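Local coordinates for protein acetyltransferase (Sinorhizobium meliloti, PDB 4JXR) that probably transfers an acetyl group from acetyl-CoA to an amine substrate, in the manner of phosphinothricin acetyltransferases of the GNAT superfamily, at residues A[81-86]-A[179-184]; A[117-122]-A[163-168]. One frame throughout, in Å; residues are numbered along the deposited sequence.

How the contacts relate
From the N terminus, the chain first reaches residues 81-86, a turn and the start of strand 84-91. It then passes through helix 100-115 to residues 117-122, at the start of strand 119-125. Residues 163-168, at the end of strand 155-165, come back antiparallel to 117-122, so contact 2 closes a loop of 40 residues. The C-terminal tail closes the wider loop of contact 1 when 179-184 folds onto 81-86, and contact 2 lies wholly within it. Strands 84-91 and 119-125 are neighbours in one sheet, and the centres of the two contacts are about 11 Å apart. Phe-117 of contact 2 packs on Pro-180 of contact 1. Both contacts also touch the second subunit.

Contact 1. Residues A[81-86]-A[179-184]; sequences YRFLVE and YPDTLY
Two type I beta turns, Tyr-81 to Leu-84 and Pro-180 to Leu-183, pack together. The CA atoms of Arg-82 and Leu-183 are 6.0 Å apart, and those of Phe-83 and Pro-180 6.4 Å. A cis peptide bond precedes Pro-180. The Arg-82 side chain starts with CG between the backbone N and the carbonyl carbon (chi1 65°) and then runs extended to NE. It lies alongside Asp-181, pointing the same way, in a side-on salt bridge. Arg-82 NH2 lies 2.9 Å from Asp-181 OD1 and Arg-82 NE 3.1 Å from the same atom. NH2 meets OD1 nearly along its C-O axis, while NE comes from above the carboxylate plane. OD1 lies close to the guanidinium plane, but the carboxylate is turned 44° from that plane. Strand 84-91 belongs to the central sheet of the GNAT fold; here the tail after strand 155-165 packs on the turn that leads into it. Asp-181 OD2 also accepts from Gly-177 N, and Arg-82 NH1 donates to Thr-79 O. The Phe-83 ring, nearly coplanar with the carboxylate, presents its edge to it, with CZ 3.4 Å from Asp-181 OD1. Pro-180 CG packs 3.8 Å from Phe-83 CD1. Tyr-184 CD2 lies 4.1 Å from Arg-82 CB, and the Tyr-184 hydroxyl is hydrogen-bonded to that of Tyr-54.

Contact 2. Residues A[117-122]-A[163-168]; sequences FRQMIA and QRPLGE
Gln-119 and Gln-163 meet through opposite chain shapes. Gln-119 has CG beside its backbone N and bends at chi2 (-71°), which turns its amide toward the partner strand. Gln-163 has CG anti to its backbone N (chi1 -171°) and stays extended. Gln-163 NE2 donates to Gln-119 OE1 at 2.9 Å. The two amide planes are nearly perpendicular, and the N-H approaches from above the carbonyl plane. Gln-163 NE2 also bonds Lys-147 O of the second subunit. Met-120, a selenomethionine, and Arg-164 form an antiparallel hydrogen-bonded pair: Met-120 N to Arg-164 O and Arg-164 N to Met-120 O are both 2.9 Å. Gln-119 with Pro-165 and Ile-121 with Gln-163 are non-hydrogen-bonded pairs. Leu-166 N bonds Arg-118 O at 2.9 Å. Leu-166 CD1 packs 3.8 Å from Phe-117 CB and 4.1 Å from Met-120 CB. Glu-168 CB sits over the centre of one face of the Arg-118 guanidinium. Glu-168 OE1 lies well out of that plane, so its 3.7 Å approach to Arg-118 NH2 is a long, charge-only salt bridge. OE1 is hydrogen-bonded to Thr-172 OG1, and Arg-118 NH1 to Gly-169 O. Strand 119-125 lies between antiparallel 155-165 and parallel 84-91. Helix 100-115 links 84-91 to 119-125 in a beta-alpha-beta crossover of the GNAT fold and covers the Met-120 face, where the Met-120 side chain is about 8 Å from that of Ile-89, which binds acetyl-CoA.

Contact 1. Residues A[81-86]-A[179-184]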
# COMPACT_ATOMS: atom_id res chain seq x y z
N TYR A 81 -7.41 -8.49 2.67
CA TYR A 81 -7.83 -7.11 2.54
C TYR A 81 -9.11 -6.92 1.73
O TYR A 81 -9.50 -5.81 1.44
CB TYR A 81 -6.74 -6.26 1.88
CG TYR A 81 -5.51 -5.96 2.69
CD1 TYR A 81 -5.58 -5.22 3.87
CD2 TYR A 81 -4.25 -6.29 2.22
CE1 TYR A 81 -4.42 -4.78 4.50
CE2 TYR A 81 -3.07 -5.88 2.88
CZ TYR A 81 -3.18 -5.16 4.02
OH TYR A 81 -2.03 -4.71 4.68
N ARG A 82 -9.80 -8.02 1.35
CA ARG A 82 -10.89 -7.86 0.38
C ARG A 82 -12.05 -7.01 0.86
O ARG A 82 -12.78 -6.47 0.01
CB ARG A 82 -11.37 -9.23 -0.11
CG ARG A 82 -12.01 -10.11 0.95
CD ARG A 82 -12.07 -11.55 0.44
NE ARG A 82 -12.65 -12.50 1.38
CZ ARG A 82 -12.03 -13.03 2.43
NH1 ARG A 82 -10.78 -12.70 2.70
NH2 ARG A 82 -12.66 -13.92 3.19
N PHE A 83 -12.26 -6.87 2.15
CA PHE A 83 -13.34 -6.03 2.69
C PHE A 83 -12.92 -4.59 2.91
O PHE A 83 -13.73 -3.79 3.40
CB PHE A 83 -13.89 -6.62 3.99
CG PHE A 83 -14.40 -8.02 3.79
CD1 PHE A 83 -15.58 -8.27 3.16
CD2 PHE A 83 -13.63 -9.10 4.20
CE1 PHE A 83 -15.98 -9.60 2.91
CE2 PHE A 83 -14.03 -10.41 3.95
CZ PHE A 83 -15.19 -10.64 3.33
N LEU A 84 -11.69 -4.24 2.55
CA LEU A 84 -11.13 -2.88 2.65
C LEU A 84 -11.04 -2.28 1.26
O LEU A 84 -10.52 -2.88 0.33
CB LEU A 84 -9.74 -2.99 3.25
CG LEU A 84 -8.91 -1.68 3.28
CD1 LEU A 84 -9.55 -0.63 4.13
CD2 LEU A 84 -7.50 -1.97 3.73
N VAL A 85 -11.51 -1.05 1.14
CA VAL A 85 -11.38 -0.26 -0.06
C VAL A 85 -10.65 1.05 0.27
O VAL A 85 -10.65 1.52 1.41
CB VAL A 85 -12.72 0.05 -0.73
CG1 VAL A 85 -13.20 -1.12 -1.54
CG2 VAL A 85 -13.77 0.50 0.27
N GLU A 86 -10.03 1.62 -0.75
CA GLU A 86 -9.36 2.89 -0.68
C GLU A 86 -10.02 3.82 -1.67
O GLU A 86 -10.26 3.44 -2.82
CB GLU A 86 -7.90 2.71 -1.06
CG GLU A 86 -7.11 3.99 -1.11
CD GLU A 86 -5.63 3.79 -1.30
OE1 GLU A 86 -5.12 2.69 -1.12
OE2 GLU A 86 -4.93 4.80 -1.64
N TYR A 179 -20.24 -11.26 -2.87
CA TYR A 179 -19.34 -10.12 -3.05
C TYR A 179 -19.43 -9.22 -1.84
O TYR A 179 -20.51 -8.95 -1.40
CB TYR A 179 -19.76 -9.37 -4.33
CG TYR A 179 -18.80 -8.24 -4.75
CD1 TYR A 179 -17.76 -8.51 -5.58
CD2 TYR A 179 -18.97 -6.95 -4.30
CE1 TYR A 179 -16.87 -7.51 -5.99
CE2 TYR A 179 -18.09 -5.95 -4.67
CZ TYR A 179 -17.05 -6.21 -5.54
OH TYR A 179 -16.21 -5.19 -5.89
N PRO A 180 -18.28 -8.70 -1.33
CA PRO A 180 -16.90 -8.80 -1.88
C PRO A 180 -16.10 -9.95 -1.31
O PRO A 180 -14.88 -10.02 -1.52
CB PRO A 180 -16.31 -7.43 -1.51
CG PRO A 180 -16.94 -7.16 -0.17
CD PRO A 180 -18.36 -7.67 -0.30
N ASP A 181 -16.73 -10.91 -0.61
CA ASP A 181 -16.01 -12.08 -0.12
C ASP A 181 -15.39 -12.86 -1.26
O ASP A 181 -14.42 -13.61 -1.03
CB ASP A 181 -16.97 -13.00 0.64
CG ASP A 181 -16.26 -14.10 1.34
OD1 ASP A 181 -15.32 -13.85 2.11
OD2 ASP A 181 -16.65 -15.29 1.15
N THR A 182 -15.95 -12.74 -2.44
CA THR A 182 -15.50 -13.44 -3.62
C THR A 182 -14.27 -12.83 -4.31
O THR A 182 -13.76 -13.41 -5.26
CB THR A 182 -16.64 -13.50 -4.63
OG1 THR A 182 -17.13 -12.17 -4.80
CG2 THR A 182 -17.77 -14.35 -4.10
N LEU A 183 -13.80 -11.65 -3.85
CA LEU A 183 -12.62 -11.03 -4.44
C LEU A 183 -11.36 -11.69 -3.93
O LEU A 183 -11.21 -12.03 -2.77
CB LEU A 183 -12.53 -9.55 -4.07
CG LEU A 183 -13.41 -8.61 -4.85
CD1 LEU A 183 -13.35 -7.24 -4.21
CD2 LEU A 183 -12.96 -8.51 -6.27
N TYR A 184 -10.40 -11.79 -4.84
CA TYR A 184 -9.04 -12.18 -4.49
C TYR A 184 -8.93 -13.56 -3.90
O TYR A 184 -8.15 -13.80 -3.00
CB TYR A 184 -8.33 -11.12 -3.60
CG TYR A 184 -8.52 -9.71 -4.14
CD1 TYR A 184 -8.34 -9.40 -5.49
CD2 TYR A 184 -8.87 -8.69 -3.32
CE1 TYR A 184 -8.58 -8.13 -5.98
CE2 TYR A 184 -9.12 -7.40 -3.78
CZ TYR A 184 -9.00 -7.15 -5.11
OH TYR A 184 -9.26 -5.90 -5.67

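Contact 2. Residues A[117-122]-A[163-168]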
# COMPACT_ATOMS: atom_id res chain seq x y z
N PHE A 117 -18.48 -3.82 1.43
CA PHE A 117 -17.20 -3.54 2.06
C PHE A 117 -17.41 -3.07 3.50
O PHE A 117 -18.49 -2.61 3.85
CB PHE A 117 -16.41 -2.52 1.23
CG PHE A 117 -16.14 -2.99 -0.19
CD1 PHE A 117 -15.14 -3.91 -0.42
CD2 PHE A 117 -16.88 -2.57 -1.25
CE1 PHE A 117 -14.90 -4.39 -1.68
CE2 PHE A 117 -16.64 -3.01 -2.50
CZ PHE A 117 -15.66 -3.95 -2.74
N ARG A 118 -16.36 -3.19 4.30
CA ARG A 118 -16.47 -2.95 5.75
C ARG A 118 -15.56 -1.82 6.28
O ARG A 118 -15.80 -1.36 7.36
CB ARG A 118 -16.21 -4.23 6.53
CG ARG A 118 -17.25 -5.33 6.26
CD ARG A 118 -18.67 -4.91 6.65
NE ARG A 118 -19.57 -6.08 6.66
CZ ARG A 118 -19.64 -6.92 7.68
NH1 ARG A 118 -18.95 -6.76 8.78
NH2 ARG A 118 -20.44 -7.97 7.57
N GLN A 119 -14.53 -1.41 5.51
CA GLN A 119 -13.66 -0.32 5.93
C GLN A 119 -13.22 0.42 4.68
O GLN A 119 -13.02 -0.20 3.64
CB GLN A 119 -12.41 -0.83 6.66
CG GLN A 119 -12.69 -1.67 7.91
CD GLN A 119 -13.23 -0.89 9.08
OE1 GLN A 119 -13.02 0.30 9.25
NE2 GLN A 119 -13.95 -1.62 9.99
N MSE A 120 -13.03 1.74 4.83
CA MSE A 120 -12.47 2.55 3.76
C MSE A 120 -11.27 3.32 4.31
O MSE A 120 -11.35 3.93 5.39
CB MSE A 120 -13.51 3.51 3.20
CG MSE A 120 -13.03 4.28 1.95
SE MSE A 120 -14.41 5.29 1.08
CE MSE A 120 -15.30 3.89 0.19
N ILE A 121 -10.17 3.28 3.57
CA ILE A 121 -8.95 4.02 3.88
C ILE A 121 -8.71 5.07 2.83
O ILE A 121 -8.97 4.86 1.65
CB ILE A 121 -7.75 3.01 4.04
CG1 ILE A 121 -6.45 3.62 4.56
CG2 ILE A 121 -7.45 2.28 2.75
CD1 ILE A 121 -5.45 2.55 5.02
N ALA A 122 -8.22 6.22 3.26
CA ALA A 122 -7.70 7.26 2.40
C ALA A 122 -6.21 7.42 2.69
O ALA A 122 -5.80 7.51 3.84
CB ALA A 122 -8.41 8.58 2.62
N GLN A 163 -9.24 6.66 8.03
CA GLN A 163 -10.09 5.46 7.91
C GLN A 163 -11.50 5.78 8.39
O GLN A 163 -11.68 6.53 9.33
CB GLN A 163 -9.51 4.31 8.72
CG GLN A 163 -10.18 2.98 8.51
CD GLN A 163 -9.44 1.87 9.21
OE1 GLN A 163 -8.26 1.97 9.50
NE2 GLN A 163 -10.16 0.80 9.44
N ARG A 164 -12.48 5.12 7.79
CA ARG A 164 -13.90 5.18 8.12
C ARG A 164 -14.39 3.69 8.10
O ARG A 164 -14.19 3.05 7.08
CB ARG A 164 -14.67 6.01 7.07
CG ARG A 164 -16.11 6.30 7.48
CD ARG A 164 -16.92 6.81 6.28
NE ARG A 164 -18.26 7.26 6.58
CZ ARG A 164 -19.36 6.52 6.64
NH1 ARG A 164 -19.30 5.19 6.63
NH2 ARG A 164 -20.53 7.14 6.72
N PRO A 165 -15.18 3.20 9.08
CA PRO A 165 -15.88 1.94 8.89
C PRO A 165 -16.99 2.15 7.87
O PRO A 165 -17.50 3.25 7.70
CB PRO A 165 -16.45 1.64 10.27
CG PRO A 165 -16.66 3.00 10.87
CD PRO A 165 -15.50 3.82 10.37
N LEU A 166 -17.38 1.06 7.26
CA LEU A 166 -18.50 1.02 6.34
C LEU A 166 -19.51 -0.01 6.85
O LEU A 166 -19.13 -1.14 7.17
CB LEU A 166 -18.08 0.62 4.92
CG LEU A 166 -17.05 1.52 4.25
CD1 LEU A 166 -16.58 0.85 2.98
CD2 LEU A 166 -17.59 2.90 3.96
N GLY A 167 -20.77 0.34 6.82
CA GLY A 167 -21.79 -0.58 7.19
C GLY A 167 -21.61 -1.14 8.59
O GLY A 167 -21.36 -0.42 9.53
N GLU A 168 -21.68 -2.46 8.65
CA GLU A 168 -21.49 -3.18 9.90
C GLU A 168 -20.04 -3.14 10.42
O GLU A 168 -19.82 -3.56 11.53
CB GLU A 168 -22.02 -4.62 9.75
CG GLU A 168 -23.54 -4.64 9.58
CD GLU A 168 -24.18 -6.00 9.26
OE1 GLU A 168 -23.55 -7.02 9.24
OE2 GLU A 168 -25.39 -6.04 8.98